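Cycloalternan-forming enzyme (Listeria monocytogenes serovar 1/2a, PDB 5F7U) belongs to glycoside hydrolase family 31, a large multidomain protein with a TIM barrel, which binds glucose units and magnesium ions at several sites. Local coordinates at residues L359-A364 against E580-S585; F365-S370 against I392-F397; M451-W456 against G530-K535. The protein carries 1 engineered substitution. All blocks are in the same frame, centred on the assembly; numbering follows the deposited sequence.

Contact 1 (L359-A364 against E580-S585); sequences LLPKWA and EAVSFS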
loop_
_atom_site.group_PDB
_atom_site.type_symbol
_atom_site.label_atom_id
_atom_site.label_comp_id
_atom_site.label_asym_id
_atom_site.label_seq_id
_atom_site.Cartn_x
_atom_site.Cartn_y
_atom_site.Cartn_z
ATOM N N LEU A 359 13.359 6.063 -3.696
ATOM C CA LEU A 359 13.487 6.666 -2.353
ATOM C C LEU A 359 13.155 8.150 -2.365
ATOM O O LEU A 359 13.713 8.922 -3.155
ATOM C CB LEU A 359 14.891 6.448 -1.768
ATOM C CG LEU A 359 15.099 7.004 -0.348
ATOM C CD1 LEU A 359 14.187 6.341 0.685
ATOM C CD2 LEU A 359 16.570 6.854 0.027
ATOM N N LEU A 360 12.261 8.552 -1.468
ATOM C CA LEU A 360 11.905 9.962 -1.298
ATOM C C LEU A 360 12.698 10.568 -0.149
ATOM O O LEU A 360 13.147 9.823 0.719
ATOM C CB LEU A 360 10.403 10.056 -1.000
ATOM C CG LEU A 360 9.461 9.567 -2.119
ATOM C CD1 LEU A 360 8.033 9.735 -1.645
ATOM C CD2 LEU A 360 9.659 10.290 -3.460
ATOM N N PRO A 361 12.868 11.911 -0.133
ATOM C CA PRO A 361 13.518 12.534 1.028
ATOM C C PRO A 361 12.781 12.292 2.324
ATOM O O PRO A 361 11.572 12.025 2.318
ATOM C CB PRO A 361 13.550 14.031 0.707
ATOM C CG PRO A 361 12.813 14.219 -0.541
ATOM C CD PRO A 361 12.468 12.903 -1.155
ATOM N N LYS A 362 13.521 12.377 3.432
ATOM C CA LYS A 362 12.940 12.144 4.746
ATOM C C LYS A 362 11.728 13.007 5.061
ATOM O O LYS A 362 10.811 12.562 5.750
ATOM C CB LYS A 362 14.002 12.323 5.826
ATOM C CG LYS A 362 13.544 11.800 7.183
ATOM C CD LYS A 362 14.767 11.391 7.989
ATOM C CE LYS A 362 15.145 12.381 9.026
ATOM N NZ LYS A 362 16.396 11.754 9.619
ATOM N N TRP A 363 11.701 14.234 4.547
ATOM C CA TRP A 363 10.548 15.103 4.809
ATOM C C TRP A 363 9.210 14.543 4.359
ATOM O O TRP A 363 8.183 14.851 4.953
ATOM C CB TRP A 363 10.750 16.521 4.257
ATOM C CG TRP A 363 10.591 16.718 2.760
ATOM C CD1 TRP A 363 11.603 16.790 1.830
ATOM C CD2 TRP A 363 9.362 16.916 2.035
ATOM N NE1 TRP A 363 11.076 17.003 0.579
ATOM C CE2 TRP A 363 9.709 17.102 0.671
ATOM C CE3 TRP A 363 8.007 16.971 2.406
ATOM C CZ2 TRP A 363 8.743 17.328 -0.329
ATOM C CZ3 TRP A 363 7.037 17.193 1.408
ATOM C CH2 TRP A 363 7.420 17.369 0.050
ATOM N N ALA A 364 9.231 13.690 3.338
ATOM C CA ALA A 364 8.008 13.049 2.883
ATOM C C ALA A 364 7.370 12.151 3.958
ATOM O O ALA A 364 6.175 11.861 3.878
ATOM C CB ALA A 364 8.270 12.277 1.594
ATOM N N GLU A 580 14.874 17.277 -4.162
ATOM C CA GLU A 580 14.071 16.932 -2.979
ATOM C C GLU A 580 12.561 17.011 -3.226
ATOM O O GLU A 580 11.777 16.949 -2.269
ATOM C CB GLU A 580 14.426 17.851 -1.807
ATOM C CG GLU A 580 15.821 17.673 -1.241
ATOM C CD GLU A 580 15.801 16.911 0.072
ATOM O OE1 GLU A 580 15.330 17.475 1.111
ATOM O OE2 GLU A 580 16.252 15.740 0.066
ATOM N N ALA A 581 12.160 17.155 -4.490
ATOM C CA ALA A 581 10.736 17.275 -4.846
ATOM C C ALA A 581 10.030 15.934 -4.751
ATOM O O ALA A 581 10.599 14.896 -5.078
ATOM C CB ALA A 581 10.578 17.847 -6.244
ATOM N N VAL A 582 8.784 15.964 -4.291
ATOM C CA VAL A 582 7.997 14.742 -4.081
ATOM C C VAL A 582 6.652 14.901 -4.792
ATOM O O VAL A 582 6.047 15.971 -4.705
ATOM C CB VAL A 582 7.745 14.560 -2.568
ATOM C CG1 VAL A 582 6.762 13.429 -2.276
ATOM C CG2 VAL A 582 9.067 14.290 -1.860
ATOM N N SER A 583 6.180 13.846 -5.470
ATOM C CA SER A 583 4.799 13.802 -5.981
ATOM C C SER A 583 3.840 13.089 -5.029
ATOM O O SER A 583 4.253 12.193 -4.281
ATOM C CB SER A 583 4.761 13.088 -7.326
ATOM O OG SER A 583 5.452 13.851 -8.309
ATOM N N PHE A 584 2.556 13.455 -5.122
ATOM C CA PHE A 584 1.510 12.935 -4.251
ATOM C C PHE A 584 0.341 12.724 -5.216
ATOM O O PHE A 584 -0.203 13.700 -5.768
ATOM C CB PHE A 584 1.238 14.018 -3.189
ATOM C CG PHE A 584 0.467 13.546 -1.984
ATOM C CD1 PHE A 584 -0.932 13.405 -2.041
ATOM C CD2 PHE A 584 1.128 13.335 -0.759
ATOM C CE1 PHE A 584 -1.665 12.999 -0.922
ATOM C CE2 PHE A 584 0.389 12.925 0.370
ATOM C CZ PHE A 584 -1.006 12.759 0.279
ATOM N N SER A 585 -0.012 11.456 -5.474
ATOM C CA SER A 585 -0.947 11.116 -6.578
ATOM C C SER A 585 -1.925 10.038 -6.154
ATOM O O SER A 585 -1.751 9.444 -5.087
ATOM C CB SER A 585 -0.166 10.605 -7.785
ATOM O OG SER A 585 0.861 11.520 -8.135
HETATM O O HOH W 1 14.533 15.696 3.922
#
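The indole of Trp363 lies against Glu580 and Val582, and its course from CB outward accounts for much of the contact. CB points toward 580-585, and with chi1 at 76° CG sits between the backbone N and the carbonyl carbon, turning the pyrrole side of the ring to Glu580. CD1 passes the carboxylate, 3.9 Å from Glu580 OE1. Next along the ring edge, NE1 donates to Glu580 O at 2.9 Å, with the acceptor nearly in the ring plane and the nitrogen in the carbonyl plane, which helps fix the indole's rotation and satisfies its one polar atom. This happens at the N-terminal mouth of the TIM barrel, where the 3-10 turn beginning at Lys362 leads toward strand 367-369 and residues 580-583 lead into strand 584-585. Farther out, CZ2 meets Val582 CG2 at 3.4 Å and CH2 lies 3.9 Å from Val582 CB. Branched valine suits this place: the same CG2 also packs on Pro361 CD at 3.7 Å and near Ala364 CB, while CG1 reaches Leu360 CD1 at 4.0 Å. Exposed Glu580 lays its bent chain beside the proline ring, OE2 standing 3.3 Å from Pro361 CB, and a water linked to Trp363 N makes a weak bond to Glu580 OE1.

Contact 2 (F365-S370 against I392-F397); sequences FGLWMS and IPATGF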
loop_
_atom_site.group_PDB
_atom_site.type_symbol
_atom_site.label_atom_id
_atom_site.label_comp_id
_atom_site.label_asym_id
_atom_site.label_seq_id
_atom_site.Cartn_x
_atom_site.Cartn_y
_atom_site.Cartn_z
ATOM N N PHE A 365 8.161 11.753 4.956
ATOM C CA PHE A 365 7.720 10.821 6.015
ATOM C C PHE A 365 7.288 11.466 7.329
ATOM O O PHE A 365 6.972 10.762 8.297
ATOM C CB PHE A 365 8.782 9.730 6.184
ATOM C CG PHE A 365 8.950 8.941 4.928
ATOM C CD1 PHE A 365 8.049 7.919 4.618
ATOM C CD2 PHE A 365 9.926 9.301 3.993
ATOM C CE1 PHE A 365 8.131 7.237 3.404
ATOM C CE2 PHE A 365 10.020 8.629 2.781
ATOM C CZ PHE A 365 9.128 7.588 2.486
ATOM N N GLY A 366 7.270 12.801 7.362
ATOM C CA GLY A 366 6.657 13.523 8.475
ATOM C C GLY A 366 5.197 13.846 8.168
ATOM O O GLY A 366 4.642 13.397 7.141
ATOM N N LEU A 367 4.565 14.651 9.019
ATOM C CA LEU A 367 3.150 14.943 8.801
ATOM C C LEU A 367 2.957 15.918 7.629
ATOM O O LEU A 367 3.653 16.936 7.557
ATOM C CB LEU A 367 2.515 15.552 10.052
ATOM C CG LEU A 367 1.069 16.080 9.965
ATOM C CD1 LEU A 367 0.093 14.935 9.675
ATOM C CD2 LEU A 367 0.726 16.786 11.282
ATOM N N TRP A 368 1.998 15.590 6.756
ATOM C CA TRP A 368 1.537 16.495 5.708
ATOM C C TRP A 368 0.254 17.186 6.117
ATOM O O TRP A 368 -0.688 16.515 6.525
ATOM C CB TRP A 368 1.232 15.734 4.427
ATOM C CG TRP A 368 2.402 15.127 3.741
ATOM C CD1 TRP A 368 3.189 14.107 4.200
ATOM C CD2 TRP A 368 2.881 15.462 2.435
ATOM N NE1 TRP A 368 4.156 13.796 3.246
ATOM C CE2 TRP A 368 3.991 14.624 2.165
ATOM C CE3 TRP A 368 2.497 16.413 1.473
ATOM C CZ2 TRP A 368 4.710 14.683 0.964
ATOM C CZ3 TRP A 368 3.242 16.481 0.259
ATOM C CH2 TRP A 368 4.325 15.608 0.027
ATOM N N MET A 369 0.219 18.519 5.984
ATOM C CA MET A 369 -1.002 19.318 6.260
ATOM C C MET A 369 -1.637 19.785 4.970
ATOM O O MET A 369 -0.956 20.297 4.084
ATOM C CB MET A 369 -0.648 20.561 7.081
ATOM C CG MET A 369 0.213 20.232 8.291
ATOM S SD MET A 369 0.127 21.501 9.573
ATOM C CE MET A 369 0.591 22.965 8.643
ATOM N N SER A 370 -2.954 19.659 4.880
ATOM C CA SER A 370 -3.658 19.992 3.640
ATOM C C SER A 370 -5.088 20.379 3.998
ATOM O O SER A 370 -5.626 19.863 4.974
ATOM C CB SER A 370 -3.651 18.783 2.697
ATOM O OG SER A 370 -4.397 19.039 1.508
ATOM N N ILE A 392 2.955 21.376 16.590
ATOM C CA ILE A 392 2.750 20.365 15.547
ATOM C C ILE A 392 3.873 20.546 14.513
ATOM O O ILE A 392 3.744 21.367 13.595
ATOM C CB ILE A 392 1.336 20.477 14.900
ATOM C CG1 ILE A 392 0.209 20.446 15.945
ATOM C CG2 ILE A 392 1.152 19.416 13.805
ATOM C CD1 ILE A 392 0.095 19.154 16.760
ATOM N N PRO A 393 4.975 19.783 14.657
ATOM C CA PRO A 393 6.125 19.929 13.768
ATOM C C PRO A 393 5.943 19.150 12.445
ATOM O O PRO A 393 6.691 18.221 12.131
ATOM C CB PRO A 393 7.263 19.386 14.625
ATOM C CG PRO A 393 6.610 18.275 15.388
ATOM C CD PRO A 393 5.269 18.839 15.757
ATOM N N ALA A 394 4.970 19.578 11.653
ATOM C CA ALA A 394 4.701 18.963 10.366
ATOM C C ALA A 394 5.859 19.240 9.405
ATOM O O ALA A 394 6.659 20.165 9.631
ATOM C CB ALA A 394 3.385 19.504 9.795
ATOM N N THR A 395 5.953 18.439 8.339
ATOM C CA THR A 395 7.013 18.630 7.337
ATOM C C THR A 395 6.499 18.845 5.919
ATOM O O THR A 395 7.256 19.288 5.049
ATOM C CB THR A 395 8.007 17.460 7.323
ATOM O OG1 THR A 395 7.305 16.246 7.047
ATOM C CG2 THR A 395 8.741 17.363 8.672
ATOM N N GLY A 396 5.230 18.511 5.682
ATOM C CA GLY A 396 4.648 18.650 4.345
ATOM C C GLY A 396 3.449 19.576 4.355
ATOM O O GLY A 396 2.725 19.655 5.340
ATOM N N PHE A 397 3.239 20.279 3.241
ATOM C CA PHE A 397 2.188 21.289 3.144
ATOM C C PHE A 397 1.624 21.223 1.730
ATOM O O PHE A 397 2.380 21.176 0.748
ATOM C CB PHE A 397 2.754 22.689 3.439
ATOM C CG PHE A 397 1.697 23.726 3.738
ATOM C CD1 PHE A 397 0.966 24.331 2.717
ATOM C CD2 PHE A 397 1.467 24.133 5.054
ATOM C CE1 PHE A 397 -0.019 25.277 3.007
ATOM C CE2 PHE A 397 0.487 25.087 5.355
ATOM C CZ PHE A 397 -0.255 25.665 4.333
HETATM O O HOH W 2 6.168 15.707 11.064
#
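Leu367 and Gly396 carry the backbone bonds that join these two parallel segments. Leu367 O accepts twice: from Thr395 N at 2.9 Å, in the carbonyl plane, and from Gly396 N, also at 2.9 Å but tilted from that plane. The same Gly396 then accepts through its O from Met369 N, two residues beyond Leu367, at 2.8 Å in a nearly straight bond (170° at the hydrogen). Weaker CA-H...O contacts reinforce the pairing, from Trp368 CA to Gly396 O and from Phe397 CA to Met369 O. Before the ladder begins, a water bridges Leu367 N and the O of Pro393, the central residue of an inverse gamma turn. The two strands are the first and second of the TIM barrel, the outer members of a beta-alpha-beta unit whose helix 377-389 covers Met369 and Phe397.

Apolar contacts gather on that helix side and at the strand entrance. Ala394 CB, small enough to sit among larger neighbours, lies 3.6 Å from Met369 CG and close to Leu367 CB. The flexible thioether then bends at its last torsion (chi3 -55°), bringing CE to 3.9 Å from Phe397 CD2. Leu367 CD2 meets Ile392 CG2 at 3.7 Å, both resting on Leu695 of helix 687-700.

The aromatic contact lies on the other face of the sheet. Gly396 CA sits over one face of the Trp368 indole, displaced toward its rim; having no side chain, glycine lets the ring lie against bare backbone, while NE1 bonds to Ala364 O. A tighter approach, not aromatic, is made at Gly366: Thr395 OG1 lies 3.1 Å from its CA, where a CB would collide with the hydroxyl; that hydroxyl bonds to Trp363 O.

Contact 3 (M451-W456 against G530-K535); sequences MNIVLW and GIDGFK. With GLC (alpha-D-glucopyranose), chain F; GLC (alpha-D-glucopyranose), chain B.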
loop_
_atom_site.group_PDB
_atom_site.type_symbol
_atom_site.label_atom_id
_atom_site.label_comp_id
_atom_site.label_asym_id
_atom_site.label_seq_id
_atom_site.Cartn_x
_atom_site.Cartn_y
_atom_site.Cartn_z
ATOM N N MET A 451 8.776 23.109 6.684
ATOM C CA MET A 451 7.872 22.361 5.820
ATOM C C MET A 451 8.218 22.562 4.353
ATOM O O MET A 451 9.031 23.409 4.001
ATOM C CB MET A 451 6.407 22.724 6.089
ATOM C CG MET A 451 6.034 22.701 7.560
ATOM S SD MET A 451 4.289 22.968 7.864
ATOM C CE MET A 451 4.390 23.327 9.616
ATOM N N ASN A 452 7.591 21.754 3.516
ATOM C CA ASN A 452 7.867 21.668 2.102
ATOM C C ASN A 452 6.516 21.647 1.434
ATOM O O ASN A 452 5.597 20.983 1.905
ATOM C CB ASN A 452 8.602 20.366 1.806
ATOM C CG ASN A 452 9.920 20.261 2.535
ATOM O OD1 ASN A 452 10.925 20.604 1.970
ATOM N ND2 ASN A 452 9.913 19.826 3.808
ATOM N N ILE A 453 6.386 22.376 0.337
ATOM C CA ILE A 453 5.050 22.644 -0.198
ATOM C C ILE A 453 4.863 22.004 -1.568
ATOM O O ILE A 453 5.751 22.077 -2.412
ATOM C CB ILE A 453 4.769 24.174 -0.258
ATOM C CG1 ILE A 453 3.294 24.462 -0.608
ATOM C CG2 ILE A 453 5.735 24.910 -1.204
ATOM C CD1 ILE A 453 2.863 25.884 -0.245
ATOM N N VAL A 454 3.711 21.388 -1.787
ATOM C CA VAL A 454 3.365 20.879 -3.123
ATOM C C VAL A 454 2.093 21.566 -3.642
ATOM O O VAL A 454 1.243 21.989 -2.842
ATOM C CB VAL A 454 3.240 19.317 -3.181
ATOM C CG1 VAL A 454 4.522 18.659 -2.668
ATOM C CG2 VAL A 454 2.041 18.816 -2.408
ATOM N N LEU A 455 1.992 21.719 -4.962
ATOM C CA LEU A 455 0.817 22.356 -5.579
ATOM C C LEU A 455 -0.006 21.355 -6.388
ATOM O O LEU A 455 0.530 20.525 -7.108
ATOM C CB LEU A 455 1.265 23.511 -6.502
ATOM C CG LEU A 455 2.057 24.648 -5.850
ATOM C CD1 LEU A 455 2.288 25.739 -6.900
ATOM C CD2 LEU A 455 1.314 25.224 -4.644
ATOM N N TRP A 456 -1.320 21.493 -6.302
ATOM C CA TRP A 456 -2.277 20.597 -6.970
ATOM C C TRP A 456 -2.245 20.817 -8.484
ATOM O O TRP A 456 -2.167 21.976 -8.955
ATOM C CB TRP A 456 -3.653 20.930 -6.418
ATOM C CG TRP A 456 -4.839 20.053 -6.766
ATOM C CD1 TRP A 456 -5.301 18.969 -6.048
ATOM C CD2 TRP A 456 -5.761 20.239 -7.855
ATOM N NE1 TRP A 456 -6.451 18.474 -6.638
ATOM C CE2 TRP A 456 -6.758 19.235 -7.739
ATOM C CE3 TRP A 456 -5.850 21.158 -8.912
ATOM C CZ2 TRP A 456 -7.822 19.123 -8.651
ATOM C CZ3 TRP A 456 -6.917 21.032 -9.837
ATOM C CH2 TRP A 456 -7.883 20.022 -9.690
ATOM N N GLY A 530 9.949 28.268 -5.927
ATOM C CA GLY A 530 10.636 27.325 -5.038
ATOM C C GLY A 530 9.808 26.207 -4.425
ATOM O O GLY A 530 10.116 25.742 -3.321
ATOM N N ILE A 531 8.772 25.758 -5.129
ATOM C CA ILE A 531 7.950 24.656 -4.599
ATOM C C ILE A 531 8.707 23.318 -4.536
ATOM O O ILE A 531 9.770 23.150 -5.175
ATOM C CB ILE A 531 6.594 24.519 -5.333
ATOM C CG1 ILE A 531 6.784 23.948 -6.740
ATOM C CG2 ILE A 531 5.840 25.847 -5.298
ATOM C CD1 ILE A 531 5.496 23.488 -7.431
ATOM N N ASP A 532 8.124 22.368 -3.809
ATOM C CA ASP A 532 8.764 21.102 -3.499
ATOM C C ASP A 532 8.044 19.914 -4.113
ATOM O O ASP A 532 8.234 18.781 -3.684
ATOM C CB ASP A 532 8.865 20.965 -1.974
ATOM C CG ASP A 532 9.614 22.127 -1.362
ATOM O OD1 ASP A 532 10.832 22.174 -1.560
ATOM O OD2 ASP A 532 8.987 23.022 -0.761
ATOM N N GLY A 533 7.216 20.168 -5.127
ATOM C CA GLY A 533 6.606 19.072 -5.865
ATOM C C GLY A 533 5.157 19.366 -6.187
ATOM O O GLY A 533 4.687 20.486 -6.007
ATOM N N PHE A 534 4.476 18.349 -6.677
ATOM C CA PHE A 534 3.102 18.496 -7.145
ATOM C C PHE A 534 2.207 17.406 -6.596
ATOM O O PHE A 534 2.622 16.235 -6.477
ATOM C CB PHE A 534 3.051 18.408 -8.665
ATOM C CG PHE A 534 3.826 19.487 -9.370
ATOM C CD1 PHE A 534 3.306 20.768 -9.472
ATOM C CD2 PHE A 534 5.092 19.220 -9.920
ATOM C CE1 PHE A 534 4.017 21.781 -10.142
ATOM C CE2 PHE A 534 5.818 20.227 -10.571
ATOM C CZ PHE A 534 5.269 21.507 -10.692
ATOM N N LYS A 535 0.971 17.796 -6.298
ATOM C CA LYS A 535 -0.090 16.825 -6.041
ATOM C C LYS A 535 -0.818 16.599 -7.355
ATOM O O LYS A 535 -1.720 17.356 -7.723
ATOM C CB LYS A 535 -1.036 17.288 -4.918
ATOM C CG LYS A 535 -2.200 16.293 -4.641
ATOM C CD LYS A 535 -3.047 16.762 -3.450
ATOM C CE LYS A 535 -4.125 15.712 -3.146
ATOM N NZ LYS A 535 -4.996 16.104 -1.982
HETATM C C1 GLC F . -10.022 15.508 -6.014
HETATM C C2 GLC F . -9.068 14.939 -4.940
HETATM C C3 GLC F . -9.198 15.652 -3.579
HETATM C C4 GLC F . -9.068 17.174 -3.758
HETATM C C5 GLC F . -9.903 17.675 -4.945
HETATM C C6 GLC F . -9.684 19.145 -5.264
HETATM O O2 GLC F . -9.184 13.515 -4.874
HETATM O O3 GLC F . -8.188 15.208 -2.656
HETATM O O4 GLC F . -9.489 17.848 -2.558
HETATM O O5 GLC F . -9.715 16.909 -6.153
HETATM O O6 GLC F . -10.669 19.486 -6.260
HETATM C C1 GLC B . -11.300 20.753 -5.947
HETATM C C2 GLC B . -12.414 21.044 -6.961
HETATM C C3 GLC B . -11.838 21.501 -8.308
HETATM C C4 GLC B . -10.850 22.653 -8.126
HETATM C C5 GLC B . -9.760 22.199 -7.144
HETATM C C6 GLC B . -8.647 23.213 -6.914
HETATM O O2 GLC B . -13.190 19.865 -7.186
HETATM O O3 GLC B . -12.896 21.899 -9.189
HETATM O O4 GLC B . -10.289 22.995 -9.399
HETATM O O5 GLC B . -10.368 21.849 -5.883
HETATM O O6 GLC B . -9.176 24.321 -6.179
HETATM O O HOH W 3 12.597 22.799 0.757
#
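Ile531 and Leu455 meet where the second segment comes alongside strand 452-457, just after Gly530, whose positive phi ends the preceding helical run. Ile531 CG2 touches Leu455 CD1 at 3.9 Å, the two side chains crossing at about a right angle, and it also nears Ile453 CG2. These branched aliphatics suit the outer layer, where Ile531 further packs on helix 523-527.

Asp532 holds both the N-H and the C=O of Ile453, which face the same way. Its N-H donates to Ile453 O at 2.8 Å, nearly along the C=O axis, while OD2 accepts from Ile453 N at 2.9 Å on the anti side of the carboxylate. With CG beside its own backbone N (chi1 -57°), the short aspartate side chain folds back to imitate a strand partner. OD2 has a second bond to His447 NE2.

Gly533 has backbone angles (phi 139°) at which a CB would be jammed against the preceding carbonyl O and would crowd Val454 CG1; its O receives Leu455 N at 3.1 Å as well as a CA-H contact from Val454. Phe534 pairs with Leu455 in a parallel bridge: its ring turns an edge toward Leu455 O and meets Tyr570 edge-to-face.

Lys535 N bonds to Leu455 O at 2.9 Å from above the carbonyl plane. The fully extended lysine chain runs past the indole of Trp456, CD lying 4.1 Å from CD1 at the ring edge, and delivers NZ to a salt bridge with Glu400, with only a weak bond at 3.4 Å to O3 of the chain F glucose. C5 of the chain B glucose lies over one face of Trp456, displaced toward its rim, the carbohydrate-aromatic packing common in sugar sites; third and fourth barrel strands thus bring an aromatic platform and a cation into the glycan pocket at their C-terminal ends.

In the fold
All three contacts belong to one TIM barrel and are largely buried, with contact 1 reaching the surface at Glu580. Contact 2 joins strands one and two, contact 3 strands three and four, and direct hydrogen bonds stitch them together: Phe397 O with Val454 N, and Thr395 O with Asn452 ND2. Contact 1 instead spans the N-terminal mouth, bringing the approach to strand one against that to strand five; Val582 N and Phe584 N continue the sheet to Asp532 O and Phe534 O. Chemistry follows place: side-chain packing and an indole bond predominate in contact 1, strand pairing in contact 2, and strand pairing plus contacts with bound glucose in contact 3. Trp363, Trp368 and Phe584 link contacts 1 and 2 through their rings.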